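Long-range contacts in uncharacterized protein (Parabacteroides merdae, PDB 4R7F), which is of unknown function, is built largely of immunoglobulin-like beta-sandwich domains, binds magnesium and probably resembles type 9 secretion system plug proteins in its first domain: residues V163-N168 against I208-N213; E223-E228 against Y344-L349. One frame throughout, in Å; residues are numbered along the deposited sequence.

Contact 1. Residues V163-N168 against I208-N213; sequences VSFNIN and ISYTYN
I208 and I167 form an antiparallel hydrogen-bonded pair: I167 N donates to I208 O at 2.8 Å and I208 N to I167 O at 2.9 Å. Next comes S209, a non-hydrogen-bonded partner of N166; its OG lies 3.0 Å from N166 OD1, a weak contact, and shares a hydrogen bond with T211 OG1. Y210 N then donates to F165 O at 2.8 Å, whereas the return bond, F165 N to Y210 O, is weak at 3.5 Å. The ring planes lie 15° apart but are displaced, with F165 CE2 3.4 Å from Y210 CD1; Y210 CB sits over the F165 face, 3.9 Å from its centroid. F165 reaches this place because chi1 of 74° sets CG between backbone N and carbonyl carbon. I167 CD1 meets Y210 CE1 at 3.6 Å. With an alanine in place of F165, Y210 CB would probably lose the ring face it rests on, leaving one side of the tyrosine less supported. T211 OG1 shares a water with N166 ND2. These are the inner strands of a four-stranded antiparallel sheet, with 143-149 outside 160-168 and 202-204 outside 207-219; F165 and I167 pack on strands 181-187 and 373-380, while Q207 of the second subunit approaches N166 and S209.

Contact 2. Residues E223-E228 against Y344-L349; sequences EYRRME and YNYQYL. With MG (magnesium ion), chain G.
R225 and Y346 form a hydrogen-bonded pair between antiparallel strands whose axes approach to 4.8 Å at 138°, a marked twist. R225 N donates to Y346 O at 2.8 Å, and Y346 N returns a bond to R225 O. At the other hydrogen-bonded pair Y344 N donates to M227 O at 2.8 Å, while M227 N to Y344 O is weak. Between them R226 and N345 form a non-hydrogen-bonded pair, R226 CG beside N345 ND2; D267 pairs with R226, and Q270 bonds N345 OD1. On the other face, R225 CB stands over the centre of the Y346 ring, 3.7 Å from its centroid. The extended R225 chain carries NE to the edge of the Y348 ring, 3.5 Å from CD2, with guanidinium and ring planes 63° apart; E364 forms a salt bridge with NE. The selenomethionine M227 bends at chi2 and chi3, bringing CE to 3.6 Å from Y344 CB and SE obliquely beside that ring, a Met-aromatic contact. Y224 stacks its ring on the Q347 amide, planes 26° apart; one water bridges Y224 OH and Q347 NE2, and N310 is a further polar partner of Q347. E223 OE1 binds the magnesium ion at 2.4 Å, with D269, D271 and Q371. Thus an aromatic-lined strand pair faces strand 290-298 as in a beta-sandwich, and strand 225-228 starts just after the metal ligand E223.

In the fold
Contact 1 closes at N213 before contact 2 opens at E223, so the two come in series along the chain. Strand 207-219 supplies the second half of contact 1, and the next strand, 225-228, supplies the first half of contact 2. Despite this short connection they belong to different antiparallel sheets: their centres lie 31 Å apart and their nearest atoms about 14 Å apart, without touching. Contact 1 faces the second subunit of the two-chain assembly, where Y212 OH bonds K170 N and N206 O of that subunit; no other protein chain touches contact 2. Contact 2 supplies a ligand, E223, to a magnesium site, whereas in contact 1 the S209 side chain is about 8 Å from a bound magnesium ion.

Contact 1. Residues V163-N168 against I208-N213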
loop_
_atom_site.group_PDB
_atom_site.type_symbol
_atom_site.label_atom_id
_atom_site.label_comp_id
_atom_site.label_asym_id
_atom_site.label_seq_id
_atom_site.Cartn_x
_atom_site.Cartn_y
_atom_site.Cartn_z
ATOM N N VAL A 163 -1.892 16.934 1.504
ATOM C CA VAL A 163 -2.116 16.075 2.667
ATOM C C VAL A 163 -3.108 16.696 3.632
ATOM O O VAL A 163 -3.051 17.886 3.933
ATOM C CB VAL A 163 -0.819 15.921 3.461
ATOM C CG1 VAL A 163 -1.041 15.034 4.667
ATOM C CG2 VAL A 163 0.275 15.358 2.561
ATOM N N SER A 164 -3.992 15.859 4.139
ATOM C CA SER A 164 -5.091 16.290 4.995
ATOM C C SER A 164 -5.036 15.290 6.126
ATOM O O SER A 164 -4.868 14.091 5.873
ATOM C CB SER A 164 -6.445 16.183 4.262
ATOM O OG SER A 164 -6.532 16.941 3.046
ATOM N N PHE A 165 -5.128 15.754 7.368
ATOM C CA PHE A 165 -5.190 14.803 8.480
ATOM C C PHE A 165 -5.894 15.305 9.720
ATOM O O PHE A 165 -6.014 16.497 9.915
ATOM C CB PHE A 165 -3.801 14.239 8.829
ATOM C CG PHE A 165 -2.892 15.205 9.541
ATOM C CD1 PHE A 165 -2.089 16.084 8.827
ATOM C CD2 PHE A 165 -2.815 15.211 10.915
ATOM C CE1 PHE A 165 -1.231 16.958 9.490
ATOM C CE2 PHE A 165 -1.992 16.106 11.584
ATOM C CZ PHE A 165 -1.188 16.964 10.866
ATOM N N ASN A 166 -6.318 14.360 10.561
ATOM C CA ASN A 166 -6.970 14.650 11.851
ATOM C C ASN A 166 -6.296 13.822 12.882
ATOM O O ASN A 166 -5.975 12.673 12.633
ATOM C CB ASN A 166 -8.452 14.278 11.849
ATOM C CG ASN A 166 -9.200 14.938 10.708
ATOM O OD1 ASN A 166 -9.639 16.071 10.822
ATOM N ND2 ASN A 166 -9.305 14.232 9.581
ATOM N N ILE A 167 -6.098 14.414 14.047
ATOM C CA ILE A 167 -5.569 13.707 15.158
ATOM C C ILE A 167 -6.752 13.352 16.014
ATOM O O ILE A 167 -7.447 14.231 16.478
ATOM C CB ILE A 167 -4.608 14.590 15.967
ATOM C CG1 ILE A 167 -3.441 15.009 15.077
ATOM C CG2 ILE A 167 -4.135 13.840 17.198
ATOM C CD1 ILE A 167 -2.515 15.999 15.739
ATOM N N ASN A 168 -6.973 12.054 16.179
ATOM C CA ASN A 168 -8.012 11.506 17.019
ATOM C C ASN A 168 -7.478 11.154 18.409
ATOM O O ASN A 168 -6.744 10.209 18.552
ATOM C CB ASN A 168 -8.588 10.278 16.314
ATOM C CG ASN A 168 -9.089 10.598 14.899
ATOM O OD1 ASN A 168 -9.740 11.613 14.667
ATOM N ND2 ASN A 168 -8.785 9.723 13.963
ATOM N N ILE A 208 -8.560 16.942 16.376
ATOM C CA ILE A 208 -7.849 18.121 15.935
ATOM C C ILE A 208 -7.621 17.979 14.450
ATOM O O ILE A 208 -6.968 17.045 14.011
ATOM C CB ILE A 208 -6.506 18.273 16.654
ATOM C CG1 ILE A 208 -6.703 18.168 18.173
ATOM C CG2 ILE A 208 -5.874 19.640 16.332
ATOM C CD1 ILE A 208 -5.610 17.394 18.878
ATOM N N SER A 209 -8.160 18.904 13.675
ATOM C CA SER A 209 -8.126 18.772 12.223
ATOM C C SER A 209 -7.121 19.732 11.598
ATOM O O SER A 209 -7.132 20.929 11.925
ATOM C CB SER A 209 -9.536 18.992 11.652
ATOM O OG SER A 209 -9.508 19.027 10.231
ATOM N N TYR A 210 -6.242 19.198 10.737
ATOM C CA TYR A 210 -5.253 20.011 9.995
ATOM C C TYR A 210 -5.542 19.795 8.537
ATOM O O TYR A 210 -4.780 19.184 7.809
ATOM C CB TYR A 210 -3.802 19.584 10.268
ATOM C CG TYR A 210 -3.371 19.749 11.686
ATOM C CD1 TYR A 210 -3.729 18.826 12.649
ATOM C CD2 TYR A 210 -2.638 20.856 12.088
ATOM C CE1 TYR A 210 -3.363 18.991 13.980
ATOM C CE2 TYR A 210 -2.236 21.007 13.409
ATOM C CZ TYR A 210 -2.605 20.079 14.357
ATOM O OH TYR A 210 -2.216 20.231 15.685
ATOM N N THR A 211 -6.697 20.242 8.140
ATOM C CA THR A 211 -7.218 20.002 6.818
ATOM C C THR A 211 -7.354 21.355 6.170
ATOM O O THR A 211 -7.665 22.300 6.849
ATOM C CB THR A 211 -8.577 19.302 6.924
ATOM O OG1 THR A 211 -8.379 18.037 7.562
ATOM C CG2 THR A 211 -9.142 19.035 5.578
ATOM N N TYR A 212 -7.087 21.438 4.867
ATOM C CA TYR A 212 -7.180 22.684 4.088
ATOM C C TYR A 212 -6.042 23.659 4.412
ATOM O O TYR A 212 -6.160 24.856 4.251
ATOM C CB TYR A 212 -8.545 23.362 4.270
ATOM C CG TYR A 212 -9.738 22.438 4.037
ATOM C CD1 TYR A 212 -9.944 21.827 2.794
ATOM C CD2 TYR A 212 -10.655 22.191 5.040
ATOM C CE1 TYR A 212 -11.008 20.987 2.578
ATOM C CE2 TYR A 212 -11.738 21.343 4.827
ATOM C CZ TYR A 212 -11.915 20.754 3.593
ATOM O OH TYR A 212 -13.020 19.953 3.359
ATOM N N ASN A 213 -4.926 23.118 4.830
ATOM C CA ASN A 213 -3.785 23.915 5.216
ATOM C C ASN A 213 -2.896 24.133 4.011
ATOM O O ASN A 213 -2.444 23.185 3.385
ATOM C CB ASN A 213 -3.024 23.186 6.313
ATOM C CG ASN A 213 -2.035 24.057 7.003
ATOM O OD1 ASN A 213 -1.155 24.661 6.353
ATOM N ND2 ASN A 213 -2.155 24.148 8.332
HETATM O O HOH W 1 -5.023 19.689 3.850
HETATM O O HOH W 2 -8.652 15.372 7.266
#

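Contact 2. Residues E223-E228 against Y344-L349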
loop_
_atom_site.group_PDB
_atom_site.type_symbol
_atom_site.label_atom_id
_atom_site.label_comp_id
_atom_site.label_asym_id
_atom_site.label_seq_id
_atom_site.Cartn_x
_atom_site.Cartn_y
_atom_site.Cartn_z
ATOM N N GLU A 223 7.679 9.479 -10.363
ATOM C CA GLU A 223 8.246 8.221 -9.872
ATOM C C GLU A 223 9.736 8.322 -10.057
ATOM O O GLU A 223 10.229 8.911 -11.032
ATOM C CB GLU A 223 7.686 6.970 -10.580
ATOM C CG GLU A 223 6.139 6.883 -10.641
ATOM C CD GLU A 223 5.415 6.894 -9.286
ATOM O OE1 GLU A 223 6.037 6.766 -8.196
ATOM O OE2 GLU A 223 4.175 7.056 -9.326
ATOM N N TYR A 224 10.444 7.783 -9.083
ATOM C CA TYR A 224 11.878 7.855 -9.073
ATOM C C TYR A 224 12.368 7.014 -10.232
ATOM O O TYR A 224 11.705 6.049 -10.696
ATOM C CB TYR A 224 12.471 7.334 -7.747
ATOM C CG TYR A 224 12.332 8.268 -6.569
ATOM C CD1 TYR A 224 11.115 8.559 -6.036
ATOM C CD2 TYR A 224 13.456 8.856 -5.973
ATOM C CE1 TYR A 224 10.984 9.429 -4.956
ATOM C CE2 TYR A 224 13.345 9.723 -4.916
ATOM C CZ TYR A 224 12.098 10.001 -4.387
ATOM O OH TYR A 224 11.950 10.866 -3.321
ATOM N N ARG A 225 13.537 7.423 -10.709
ATOM C CA ARG A 225 14.287 6.689 -11.690
ATOM C C ARG A 225 14.869 5.456 -11.040
ATOM O O ARG A 225 15.198 5.467 -9.832
ATOM C CB ARG A 225 15.437 7.545 -12.234
ATOM C CG ARG A 225 15.001 8.771 -13.012
ATOM C CD ARG A 225 16.144 9.765 -13.129
ATOM N NE ARG A 225 15.720 11.077 -13.560
ATOM C CZ ARG A 225 15.564 11.449 -14.826
ATOM N NH1 ARG A 225 15.772 10.606 -15.828
ATOM N NH2 ARG A 225 15.189 12.683 -15.083
ATOM N N ARG A 226 15.012 4.396 -11.842
ATOM C CA ARG A 226 15.516 3.111 -11.317
ATOM C C ARG A 226 16.633 2.593 -12.170
ATOM O O ARG A 226 16.717 2.871 -13.377
ATOM C CB ARG A 226 14.410 2.059 -11.193
ATOM C CG ARG A 226 13.278 2.444 -10.237
ATOM C CD ARG A 226 11.948 1.793 -10.592
ATOM N NE ARG A 226 12.008 0.317 -10.627
ATOM C CZ ARG A 226 11.509 -0.463 -11.593
ATOM N NH1 ARG A 226 10.881 0.046 -12.654
ATOM N NH2 ARG A 226 11.630 -1.778 -11.498
HETATM N N MSE A 227 17.479 1.813 -11.507
HETATM C CA MSE A 227 18.737 1.327 -12.049
HETATM C C MSE A 227 19.081 0.120 -11.213
HETATM O O MSE A 227 18.754 0.090 -10.028
HETATM C CB MSE A 227 19.590 2.578 -11.809
HETATM C CG MSE A 227 21.062 2.459 -11.865
HETATM SE SE MSE A 227 21.809 1.752 -10.237
HETATM C CE MSE A 227 22.579 3.238 -9.233
ATOM N N GLU A 228 19.717 -0.888 -11.803
ATOM C CA GLU A 228 20.115 -2.104 -11.068
ATOM C C GLU A 228 21.388 -2.641 -11.650
ATOM O O GLU A 228 21.539 -2.678 -12.870
ATOM C CB GLU A 228 19.115 -3.242 -11.233
ATOM C CG GLU A 228 17.730 -3.048 -10.661
ATOM C CD GLU A 228 16.911 -4.331 -10.738
ATOM O OE1 GLU A 228 17.534 -5.413 -10.836
ATOM O OE2 GLU A 228 15.655 -4.253 -10.708
ATOM N N TYR A 344 18.575 0.507 -7.218
ATOM C CA TYR A 344 18.526 1.880 -6.679
ATOM C C TYR A 344 17.399 2.702 -7.285
ATOM O O TYR A 344 17.226 2.716 -8.511
ATOM C CB TYR A 344 19.876 2.594 -6.910
ATOM C CG TYR A 344 20.997 2.101 -5.991
ATOM C CD1 TYR A 344 21.627 0.862 -6.199
ATOM C CD2 TYR A 344 21.446 2.887 -4.916
ATOM C CE1 TYR A 344 22.644 0.419 -5.359
ATOM C CE2 TYR A 344 22.443 2.444 -4.074
ATOM C CZ TYR A 344 23.033 1.204 -4.293
ATOM O OH TYR A 344 24.030 0.795 -3.443
ATOM N N ASN A 345 16.635 3.381 -6.426
ATOM C CA ASN A 345 15.835 4.528 -6.859
ATOM C C ASN A 345 16.700 5.804 -6.771
ATOM O O ASN A 345 17.510 5.965 -5.856
ATOM C CB ASN A 345 14.632 4.780 -5.938
ATOM C CG ASN A 345 13.494 3.761 -6.064
ATOM O OD1 ASN A 345 12.382 4.060 -5.658
ATOM N ND2 ASN A 345 13.753 2.576 -6.572
ATOM N N TYR A 346 16.451 6.756 -7.654
ATOM C CA TYR A 346 17.143 8.020 -7.609
ATOM C C TYR A 346 16.403 9.069 -8.414
ATOM O O TYR A 346 15.576 8.743 -9.242
ATOM C CB TYR A 346 18.604 7.882 -8.110
ATOM C CG TYR A 346 18.774 7.637 -9.604
ATOM C CD1 TYR A 346 18.630 6.372 -10.164
ATOM C CD2 TYR A 346 19.113 8.676 -10.455
ATOM C CE1 TYR A 346 18.823 6.174 -11.545
ATOM C CE2 TYR A 346 19.292 8.484 -11.816
ATOM C CZ TYR A 346 19.136 7.245 -12.367
ATOM O OH TYR A 346 19.344 7.110 -13.735
ATOM N N GLN A 347 16.719 10.334 -8.154
ATOM C CA GLN A 347 16.203 11.427 -8.942
ATOM C C GLN A 347 17.109 12.623 -8.778
ATOM O O GLN A 347 18.079 12.626 -7.990
ATOM C CB GLN A 347 14.796 11.782 -8.501
ATOM C CG GLN A 347 14.765 12.424 -7.149
ATOM C CD GLN A 347 13.366 12.767 -6.658
ATOM O OE1 GLN A 347 12.373 12.691 -7.386
ATOM N NE2 GLN A 347 13.287 13.159 -5.395
ATOM N N TYR A 348 16.755 13.658 -9.509
ATOM C CA TYR A 348 17.542 14.841 -9.616
ATOM C C TYR A 348 16.714 16.028 -9.144
ATOM O O TYR A 348 15.683 16.341 -9.722
ATOM C CB TYR A 348 17.937 15.042 -11.077
ATOM C CG TYR A 348 18.861 13.983 -11.659
ATOM C CD1 TYR A 348 20.218 13.890 -11.297
ATOM C CD2 TYR A 348 18.397 13.117 -12.626
ATOM C CE1 TYR A 348 21.042 12.939 -11.875
ATOM C CE2 TYR A 348 19.211 12.167 -13.189
ATOM C CZ TYR A 348 20.517 12.065 -12.819
ATOM O OH TYR A 348 21.277 11.100 -13.450
ATOM N N LEU A 349 17.184 16.691 -8.101
ATOM C CA LEU A 349 16.489 17.833 -7.562
ATOM C C LEU A 349 17.283 19.087 -7.867
ATOM O O LEU A 349 18.489 19.074 -7.827
ATOM C CB LEU A 349 16.345 17.702 -6.050
ATOM C CG LEU A 349 15.469 16.593 -5.487
ATOM C CD1 LEU A 349 15.455 16.726 -3.962
ATOM C CD2 LEU A 349 14.056 16.690 -6.032
HETATM MG MG MG G . 6.837 6.977 -5.984
HETATM O O HOH W 3 11.348 11.320 -9.676
HETATM O O HOH W 4 10.623 13.254 -3.851
HETATM O O HOH W 5 7.587 9.218 -6.325
#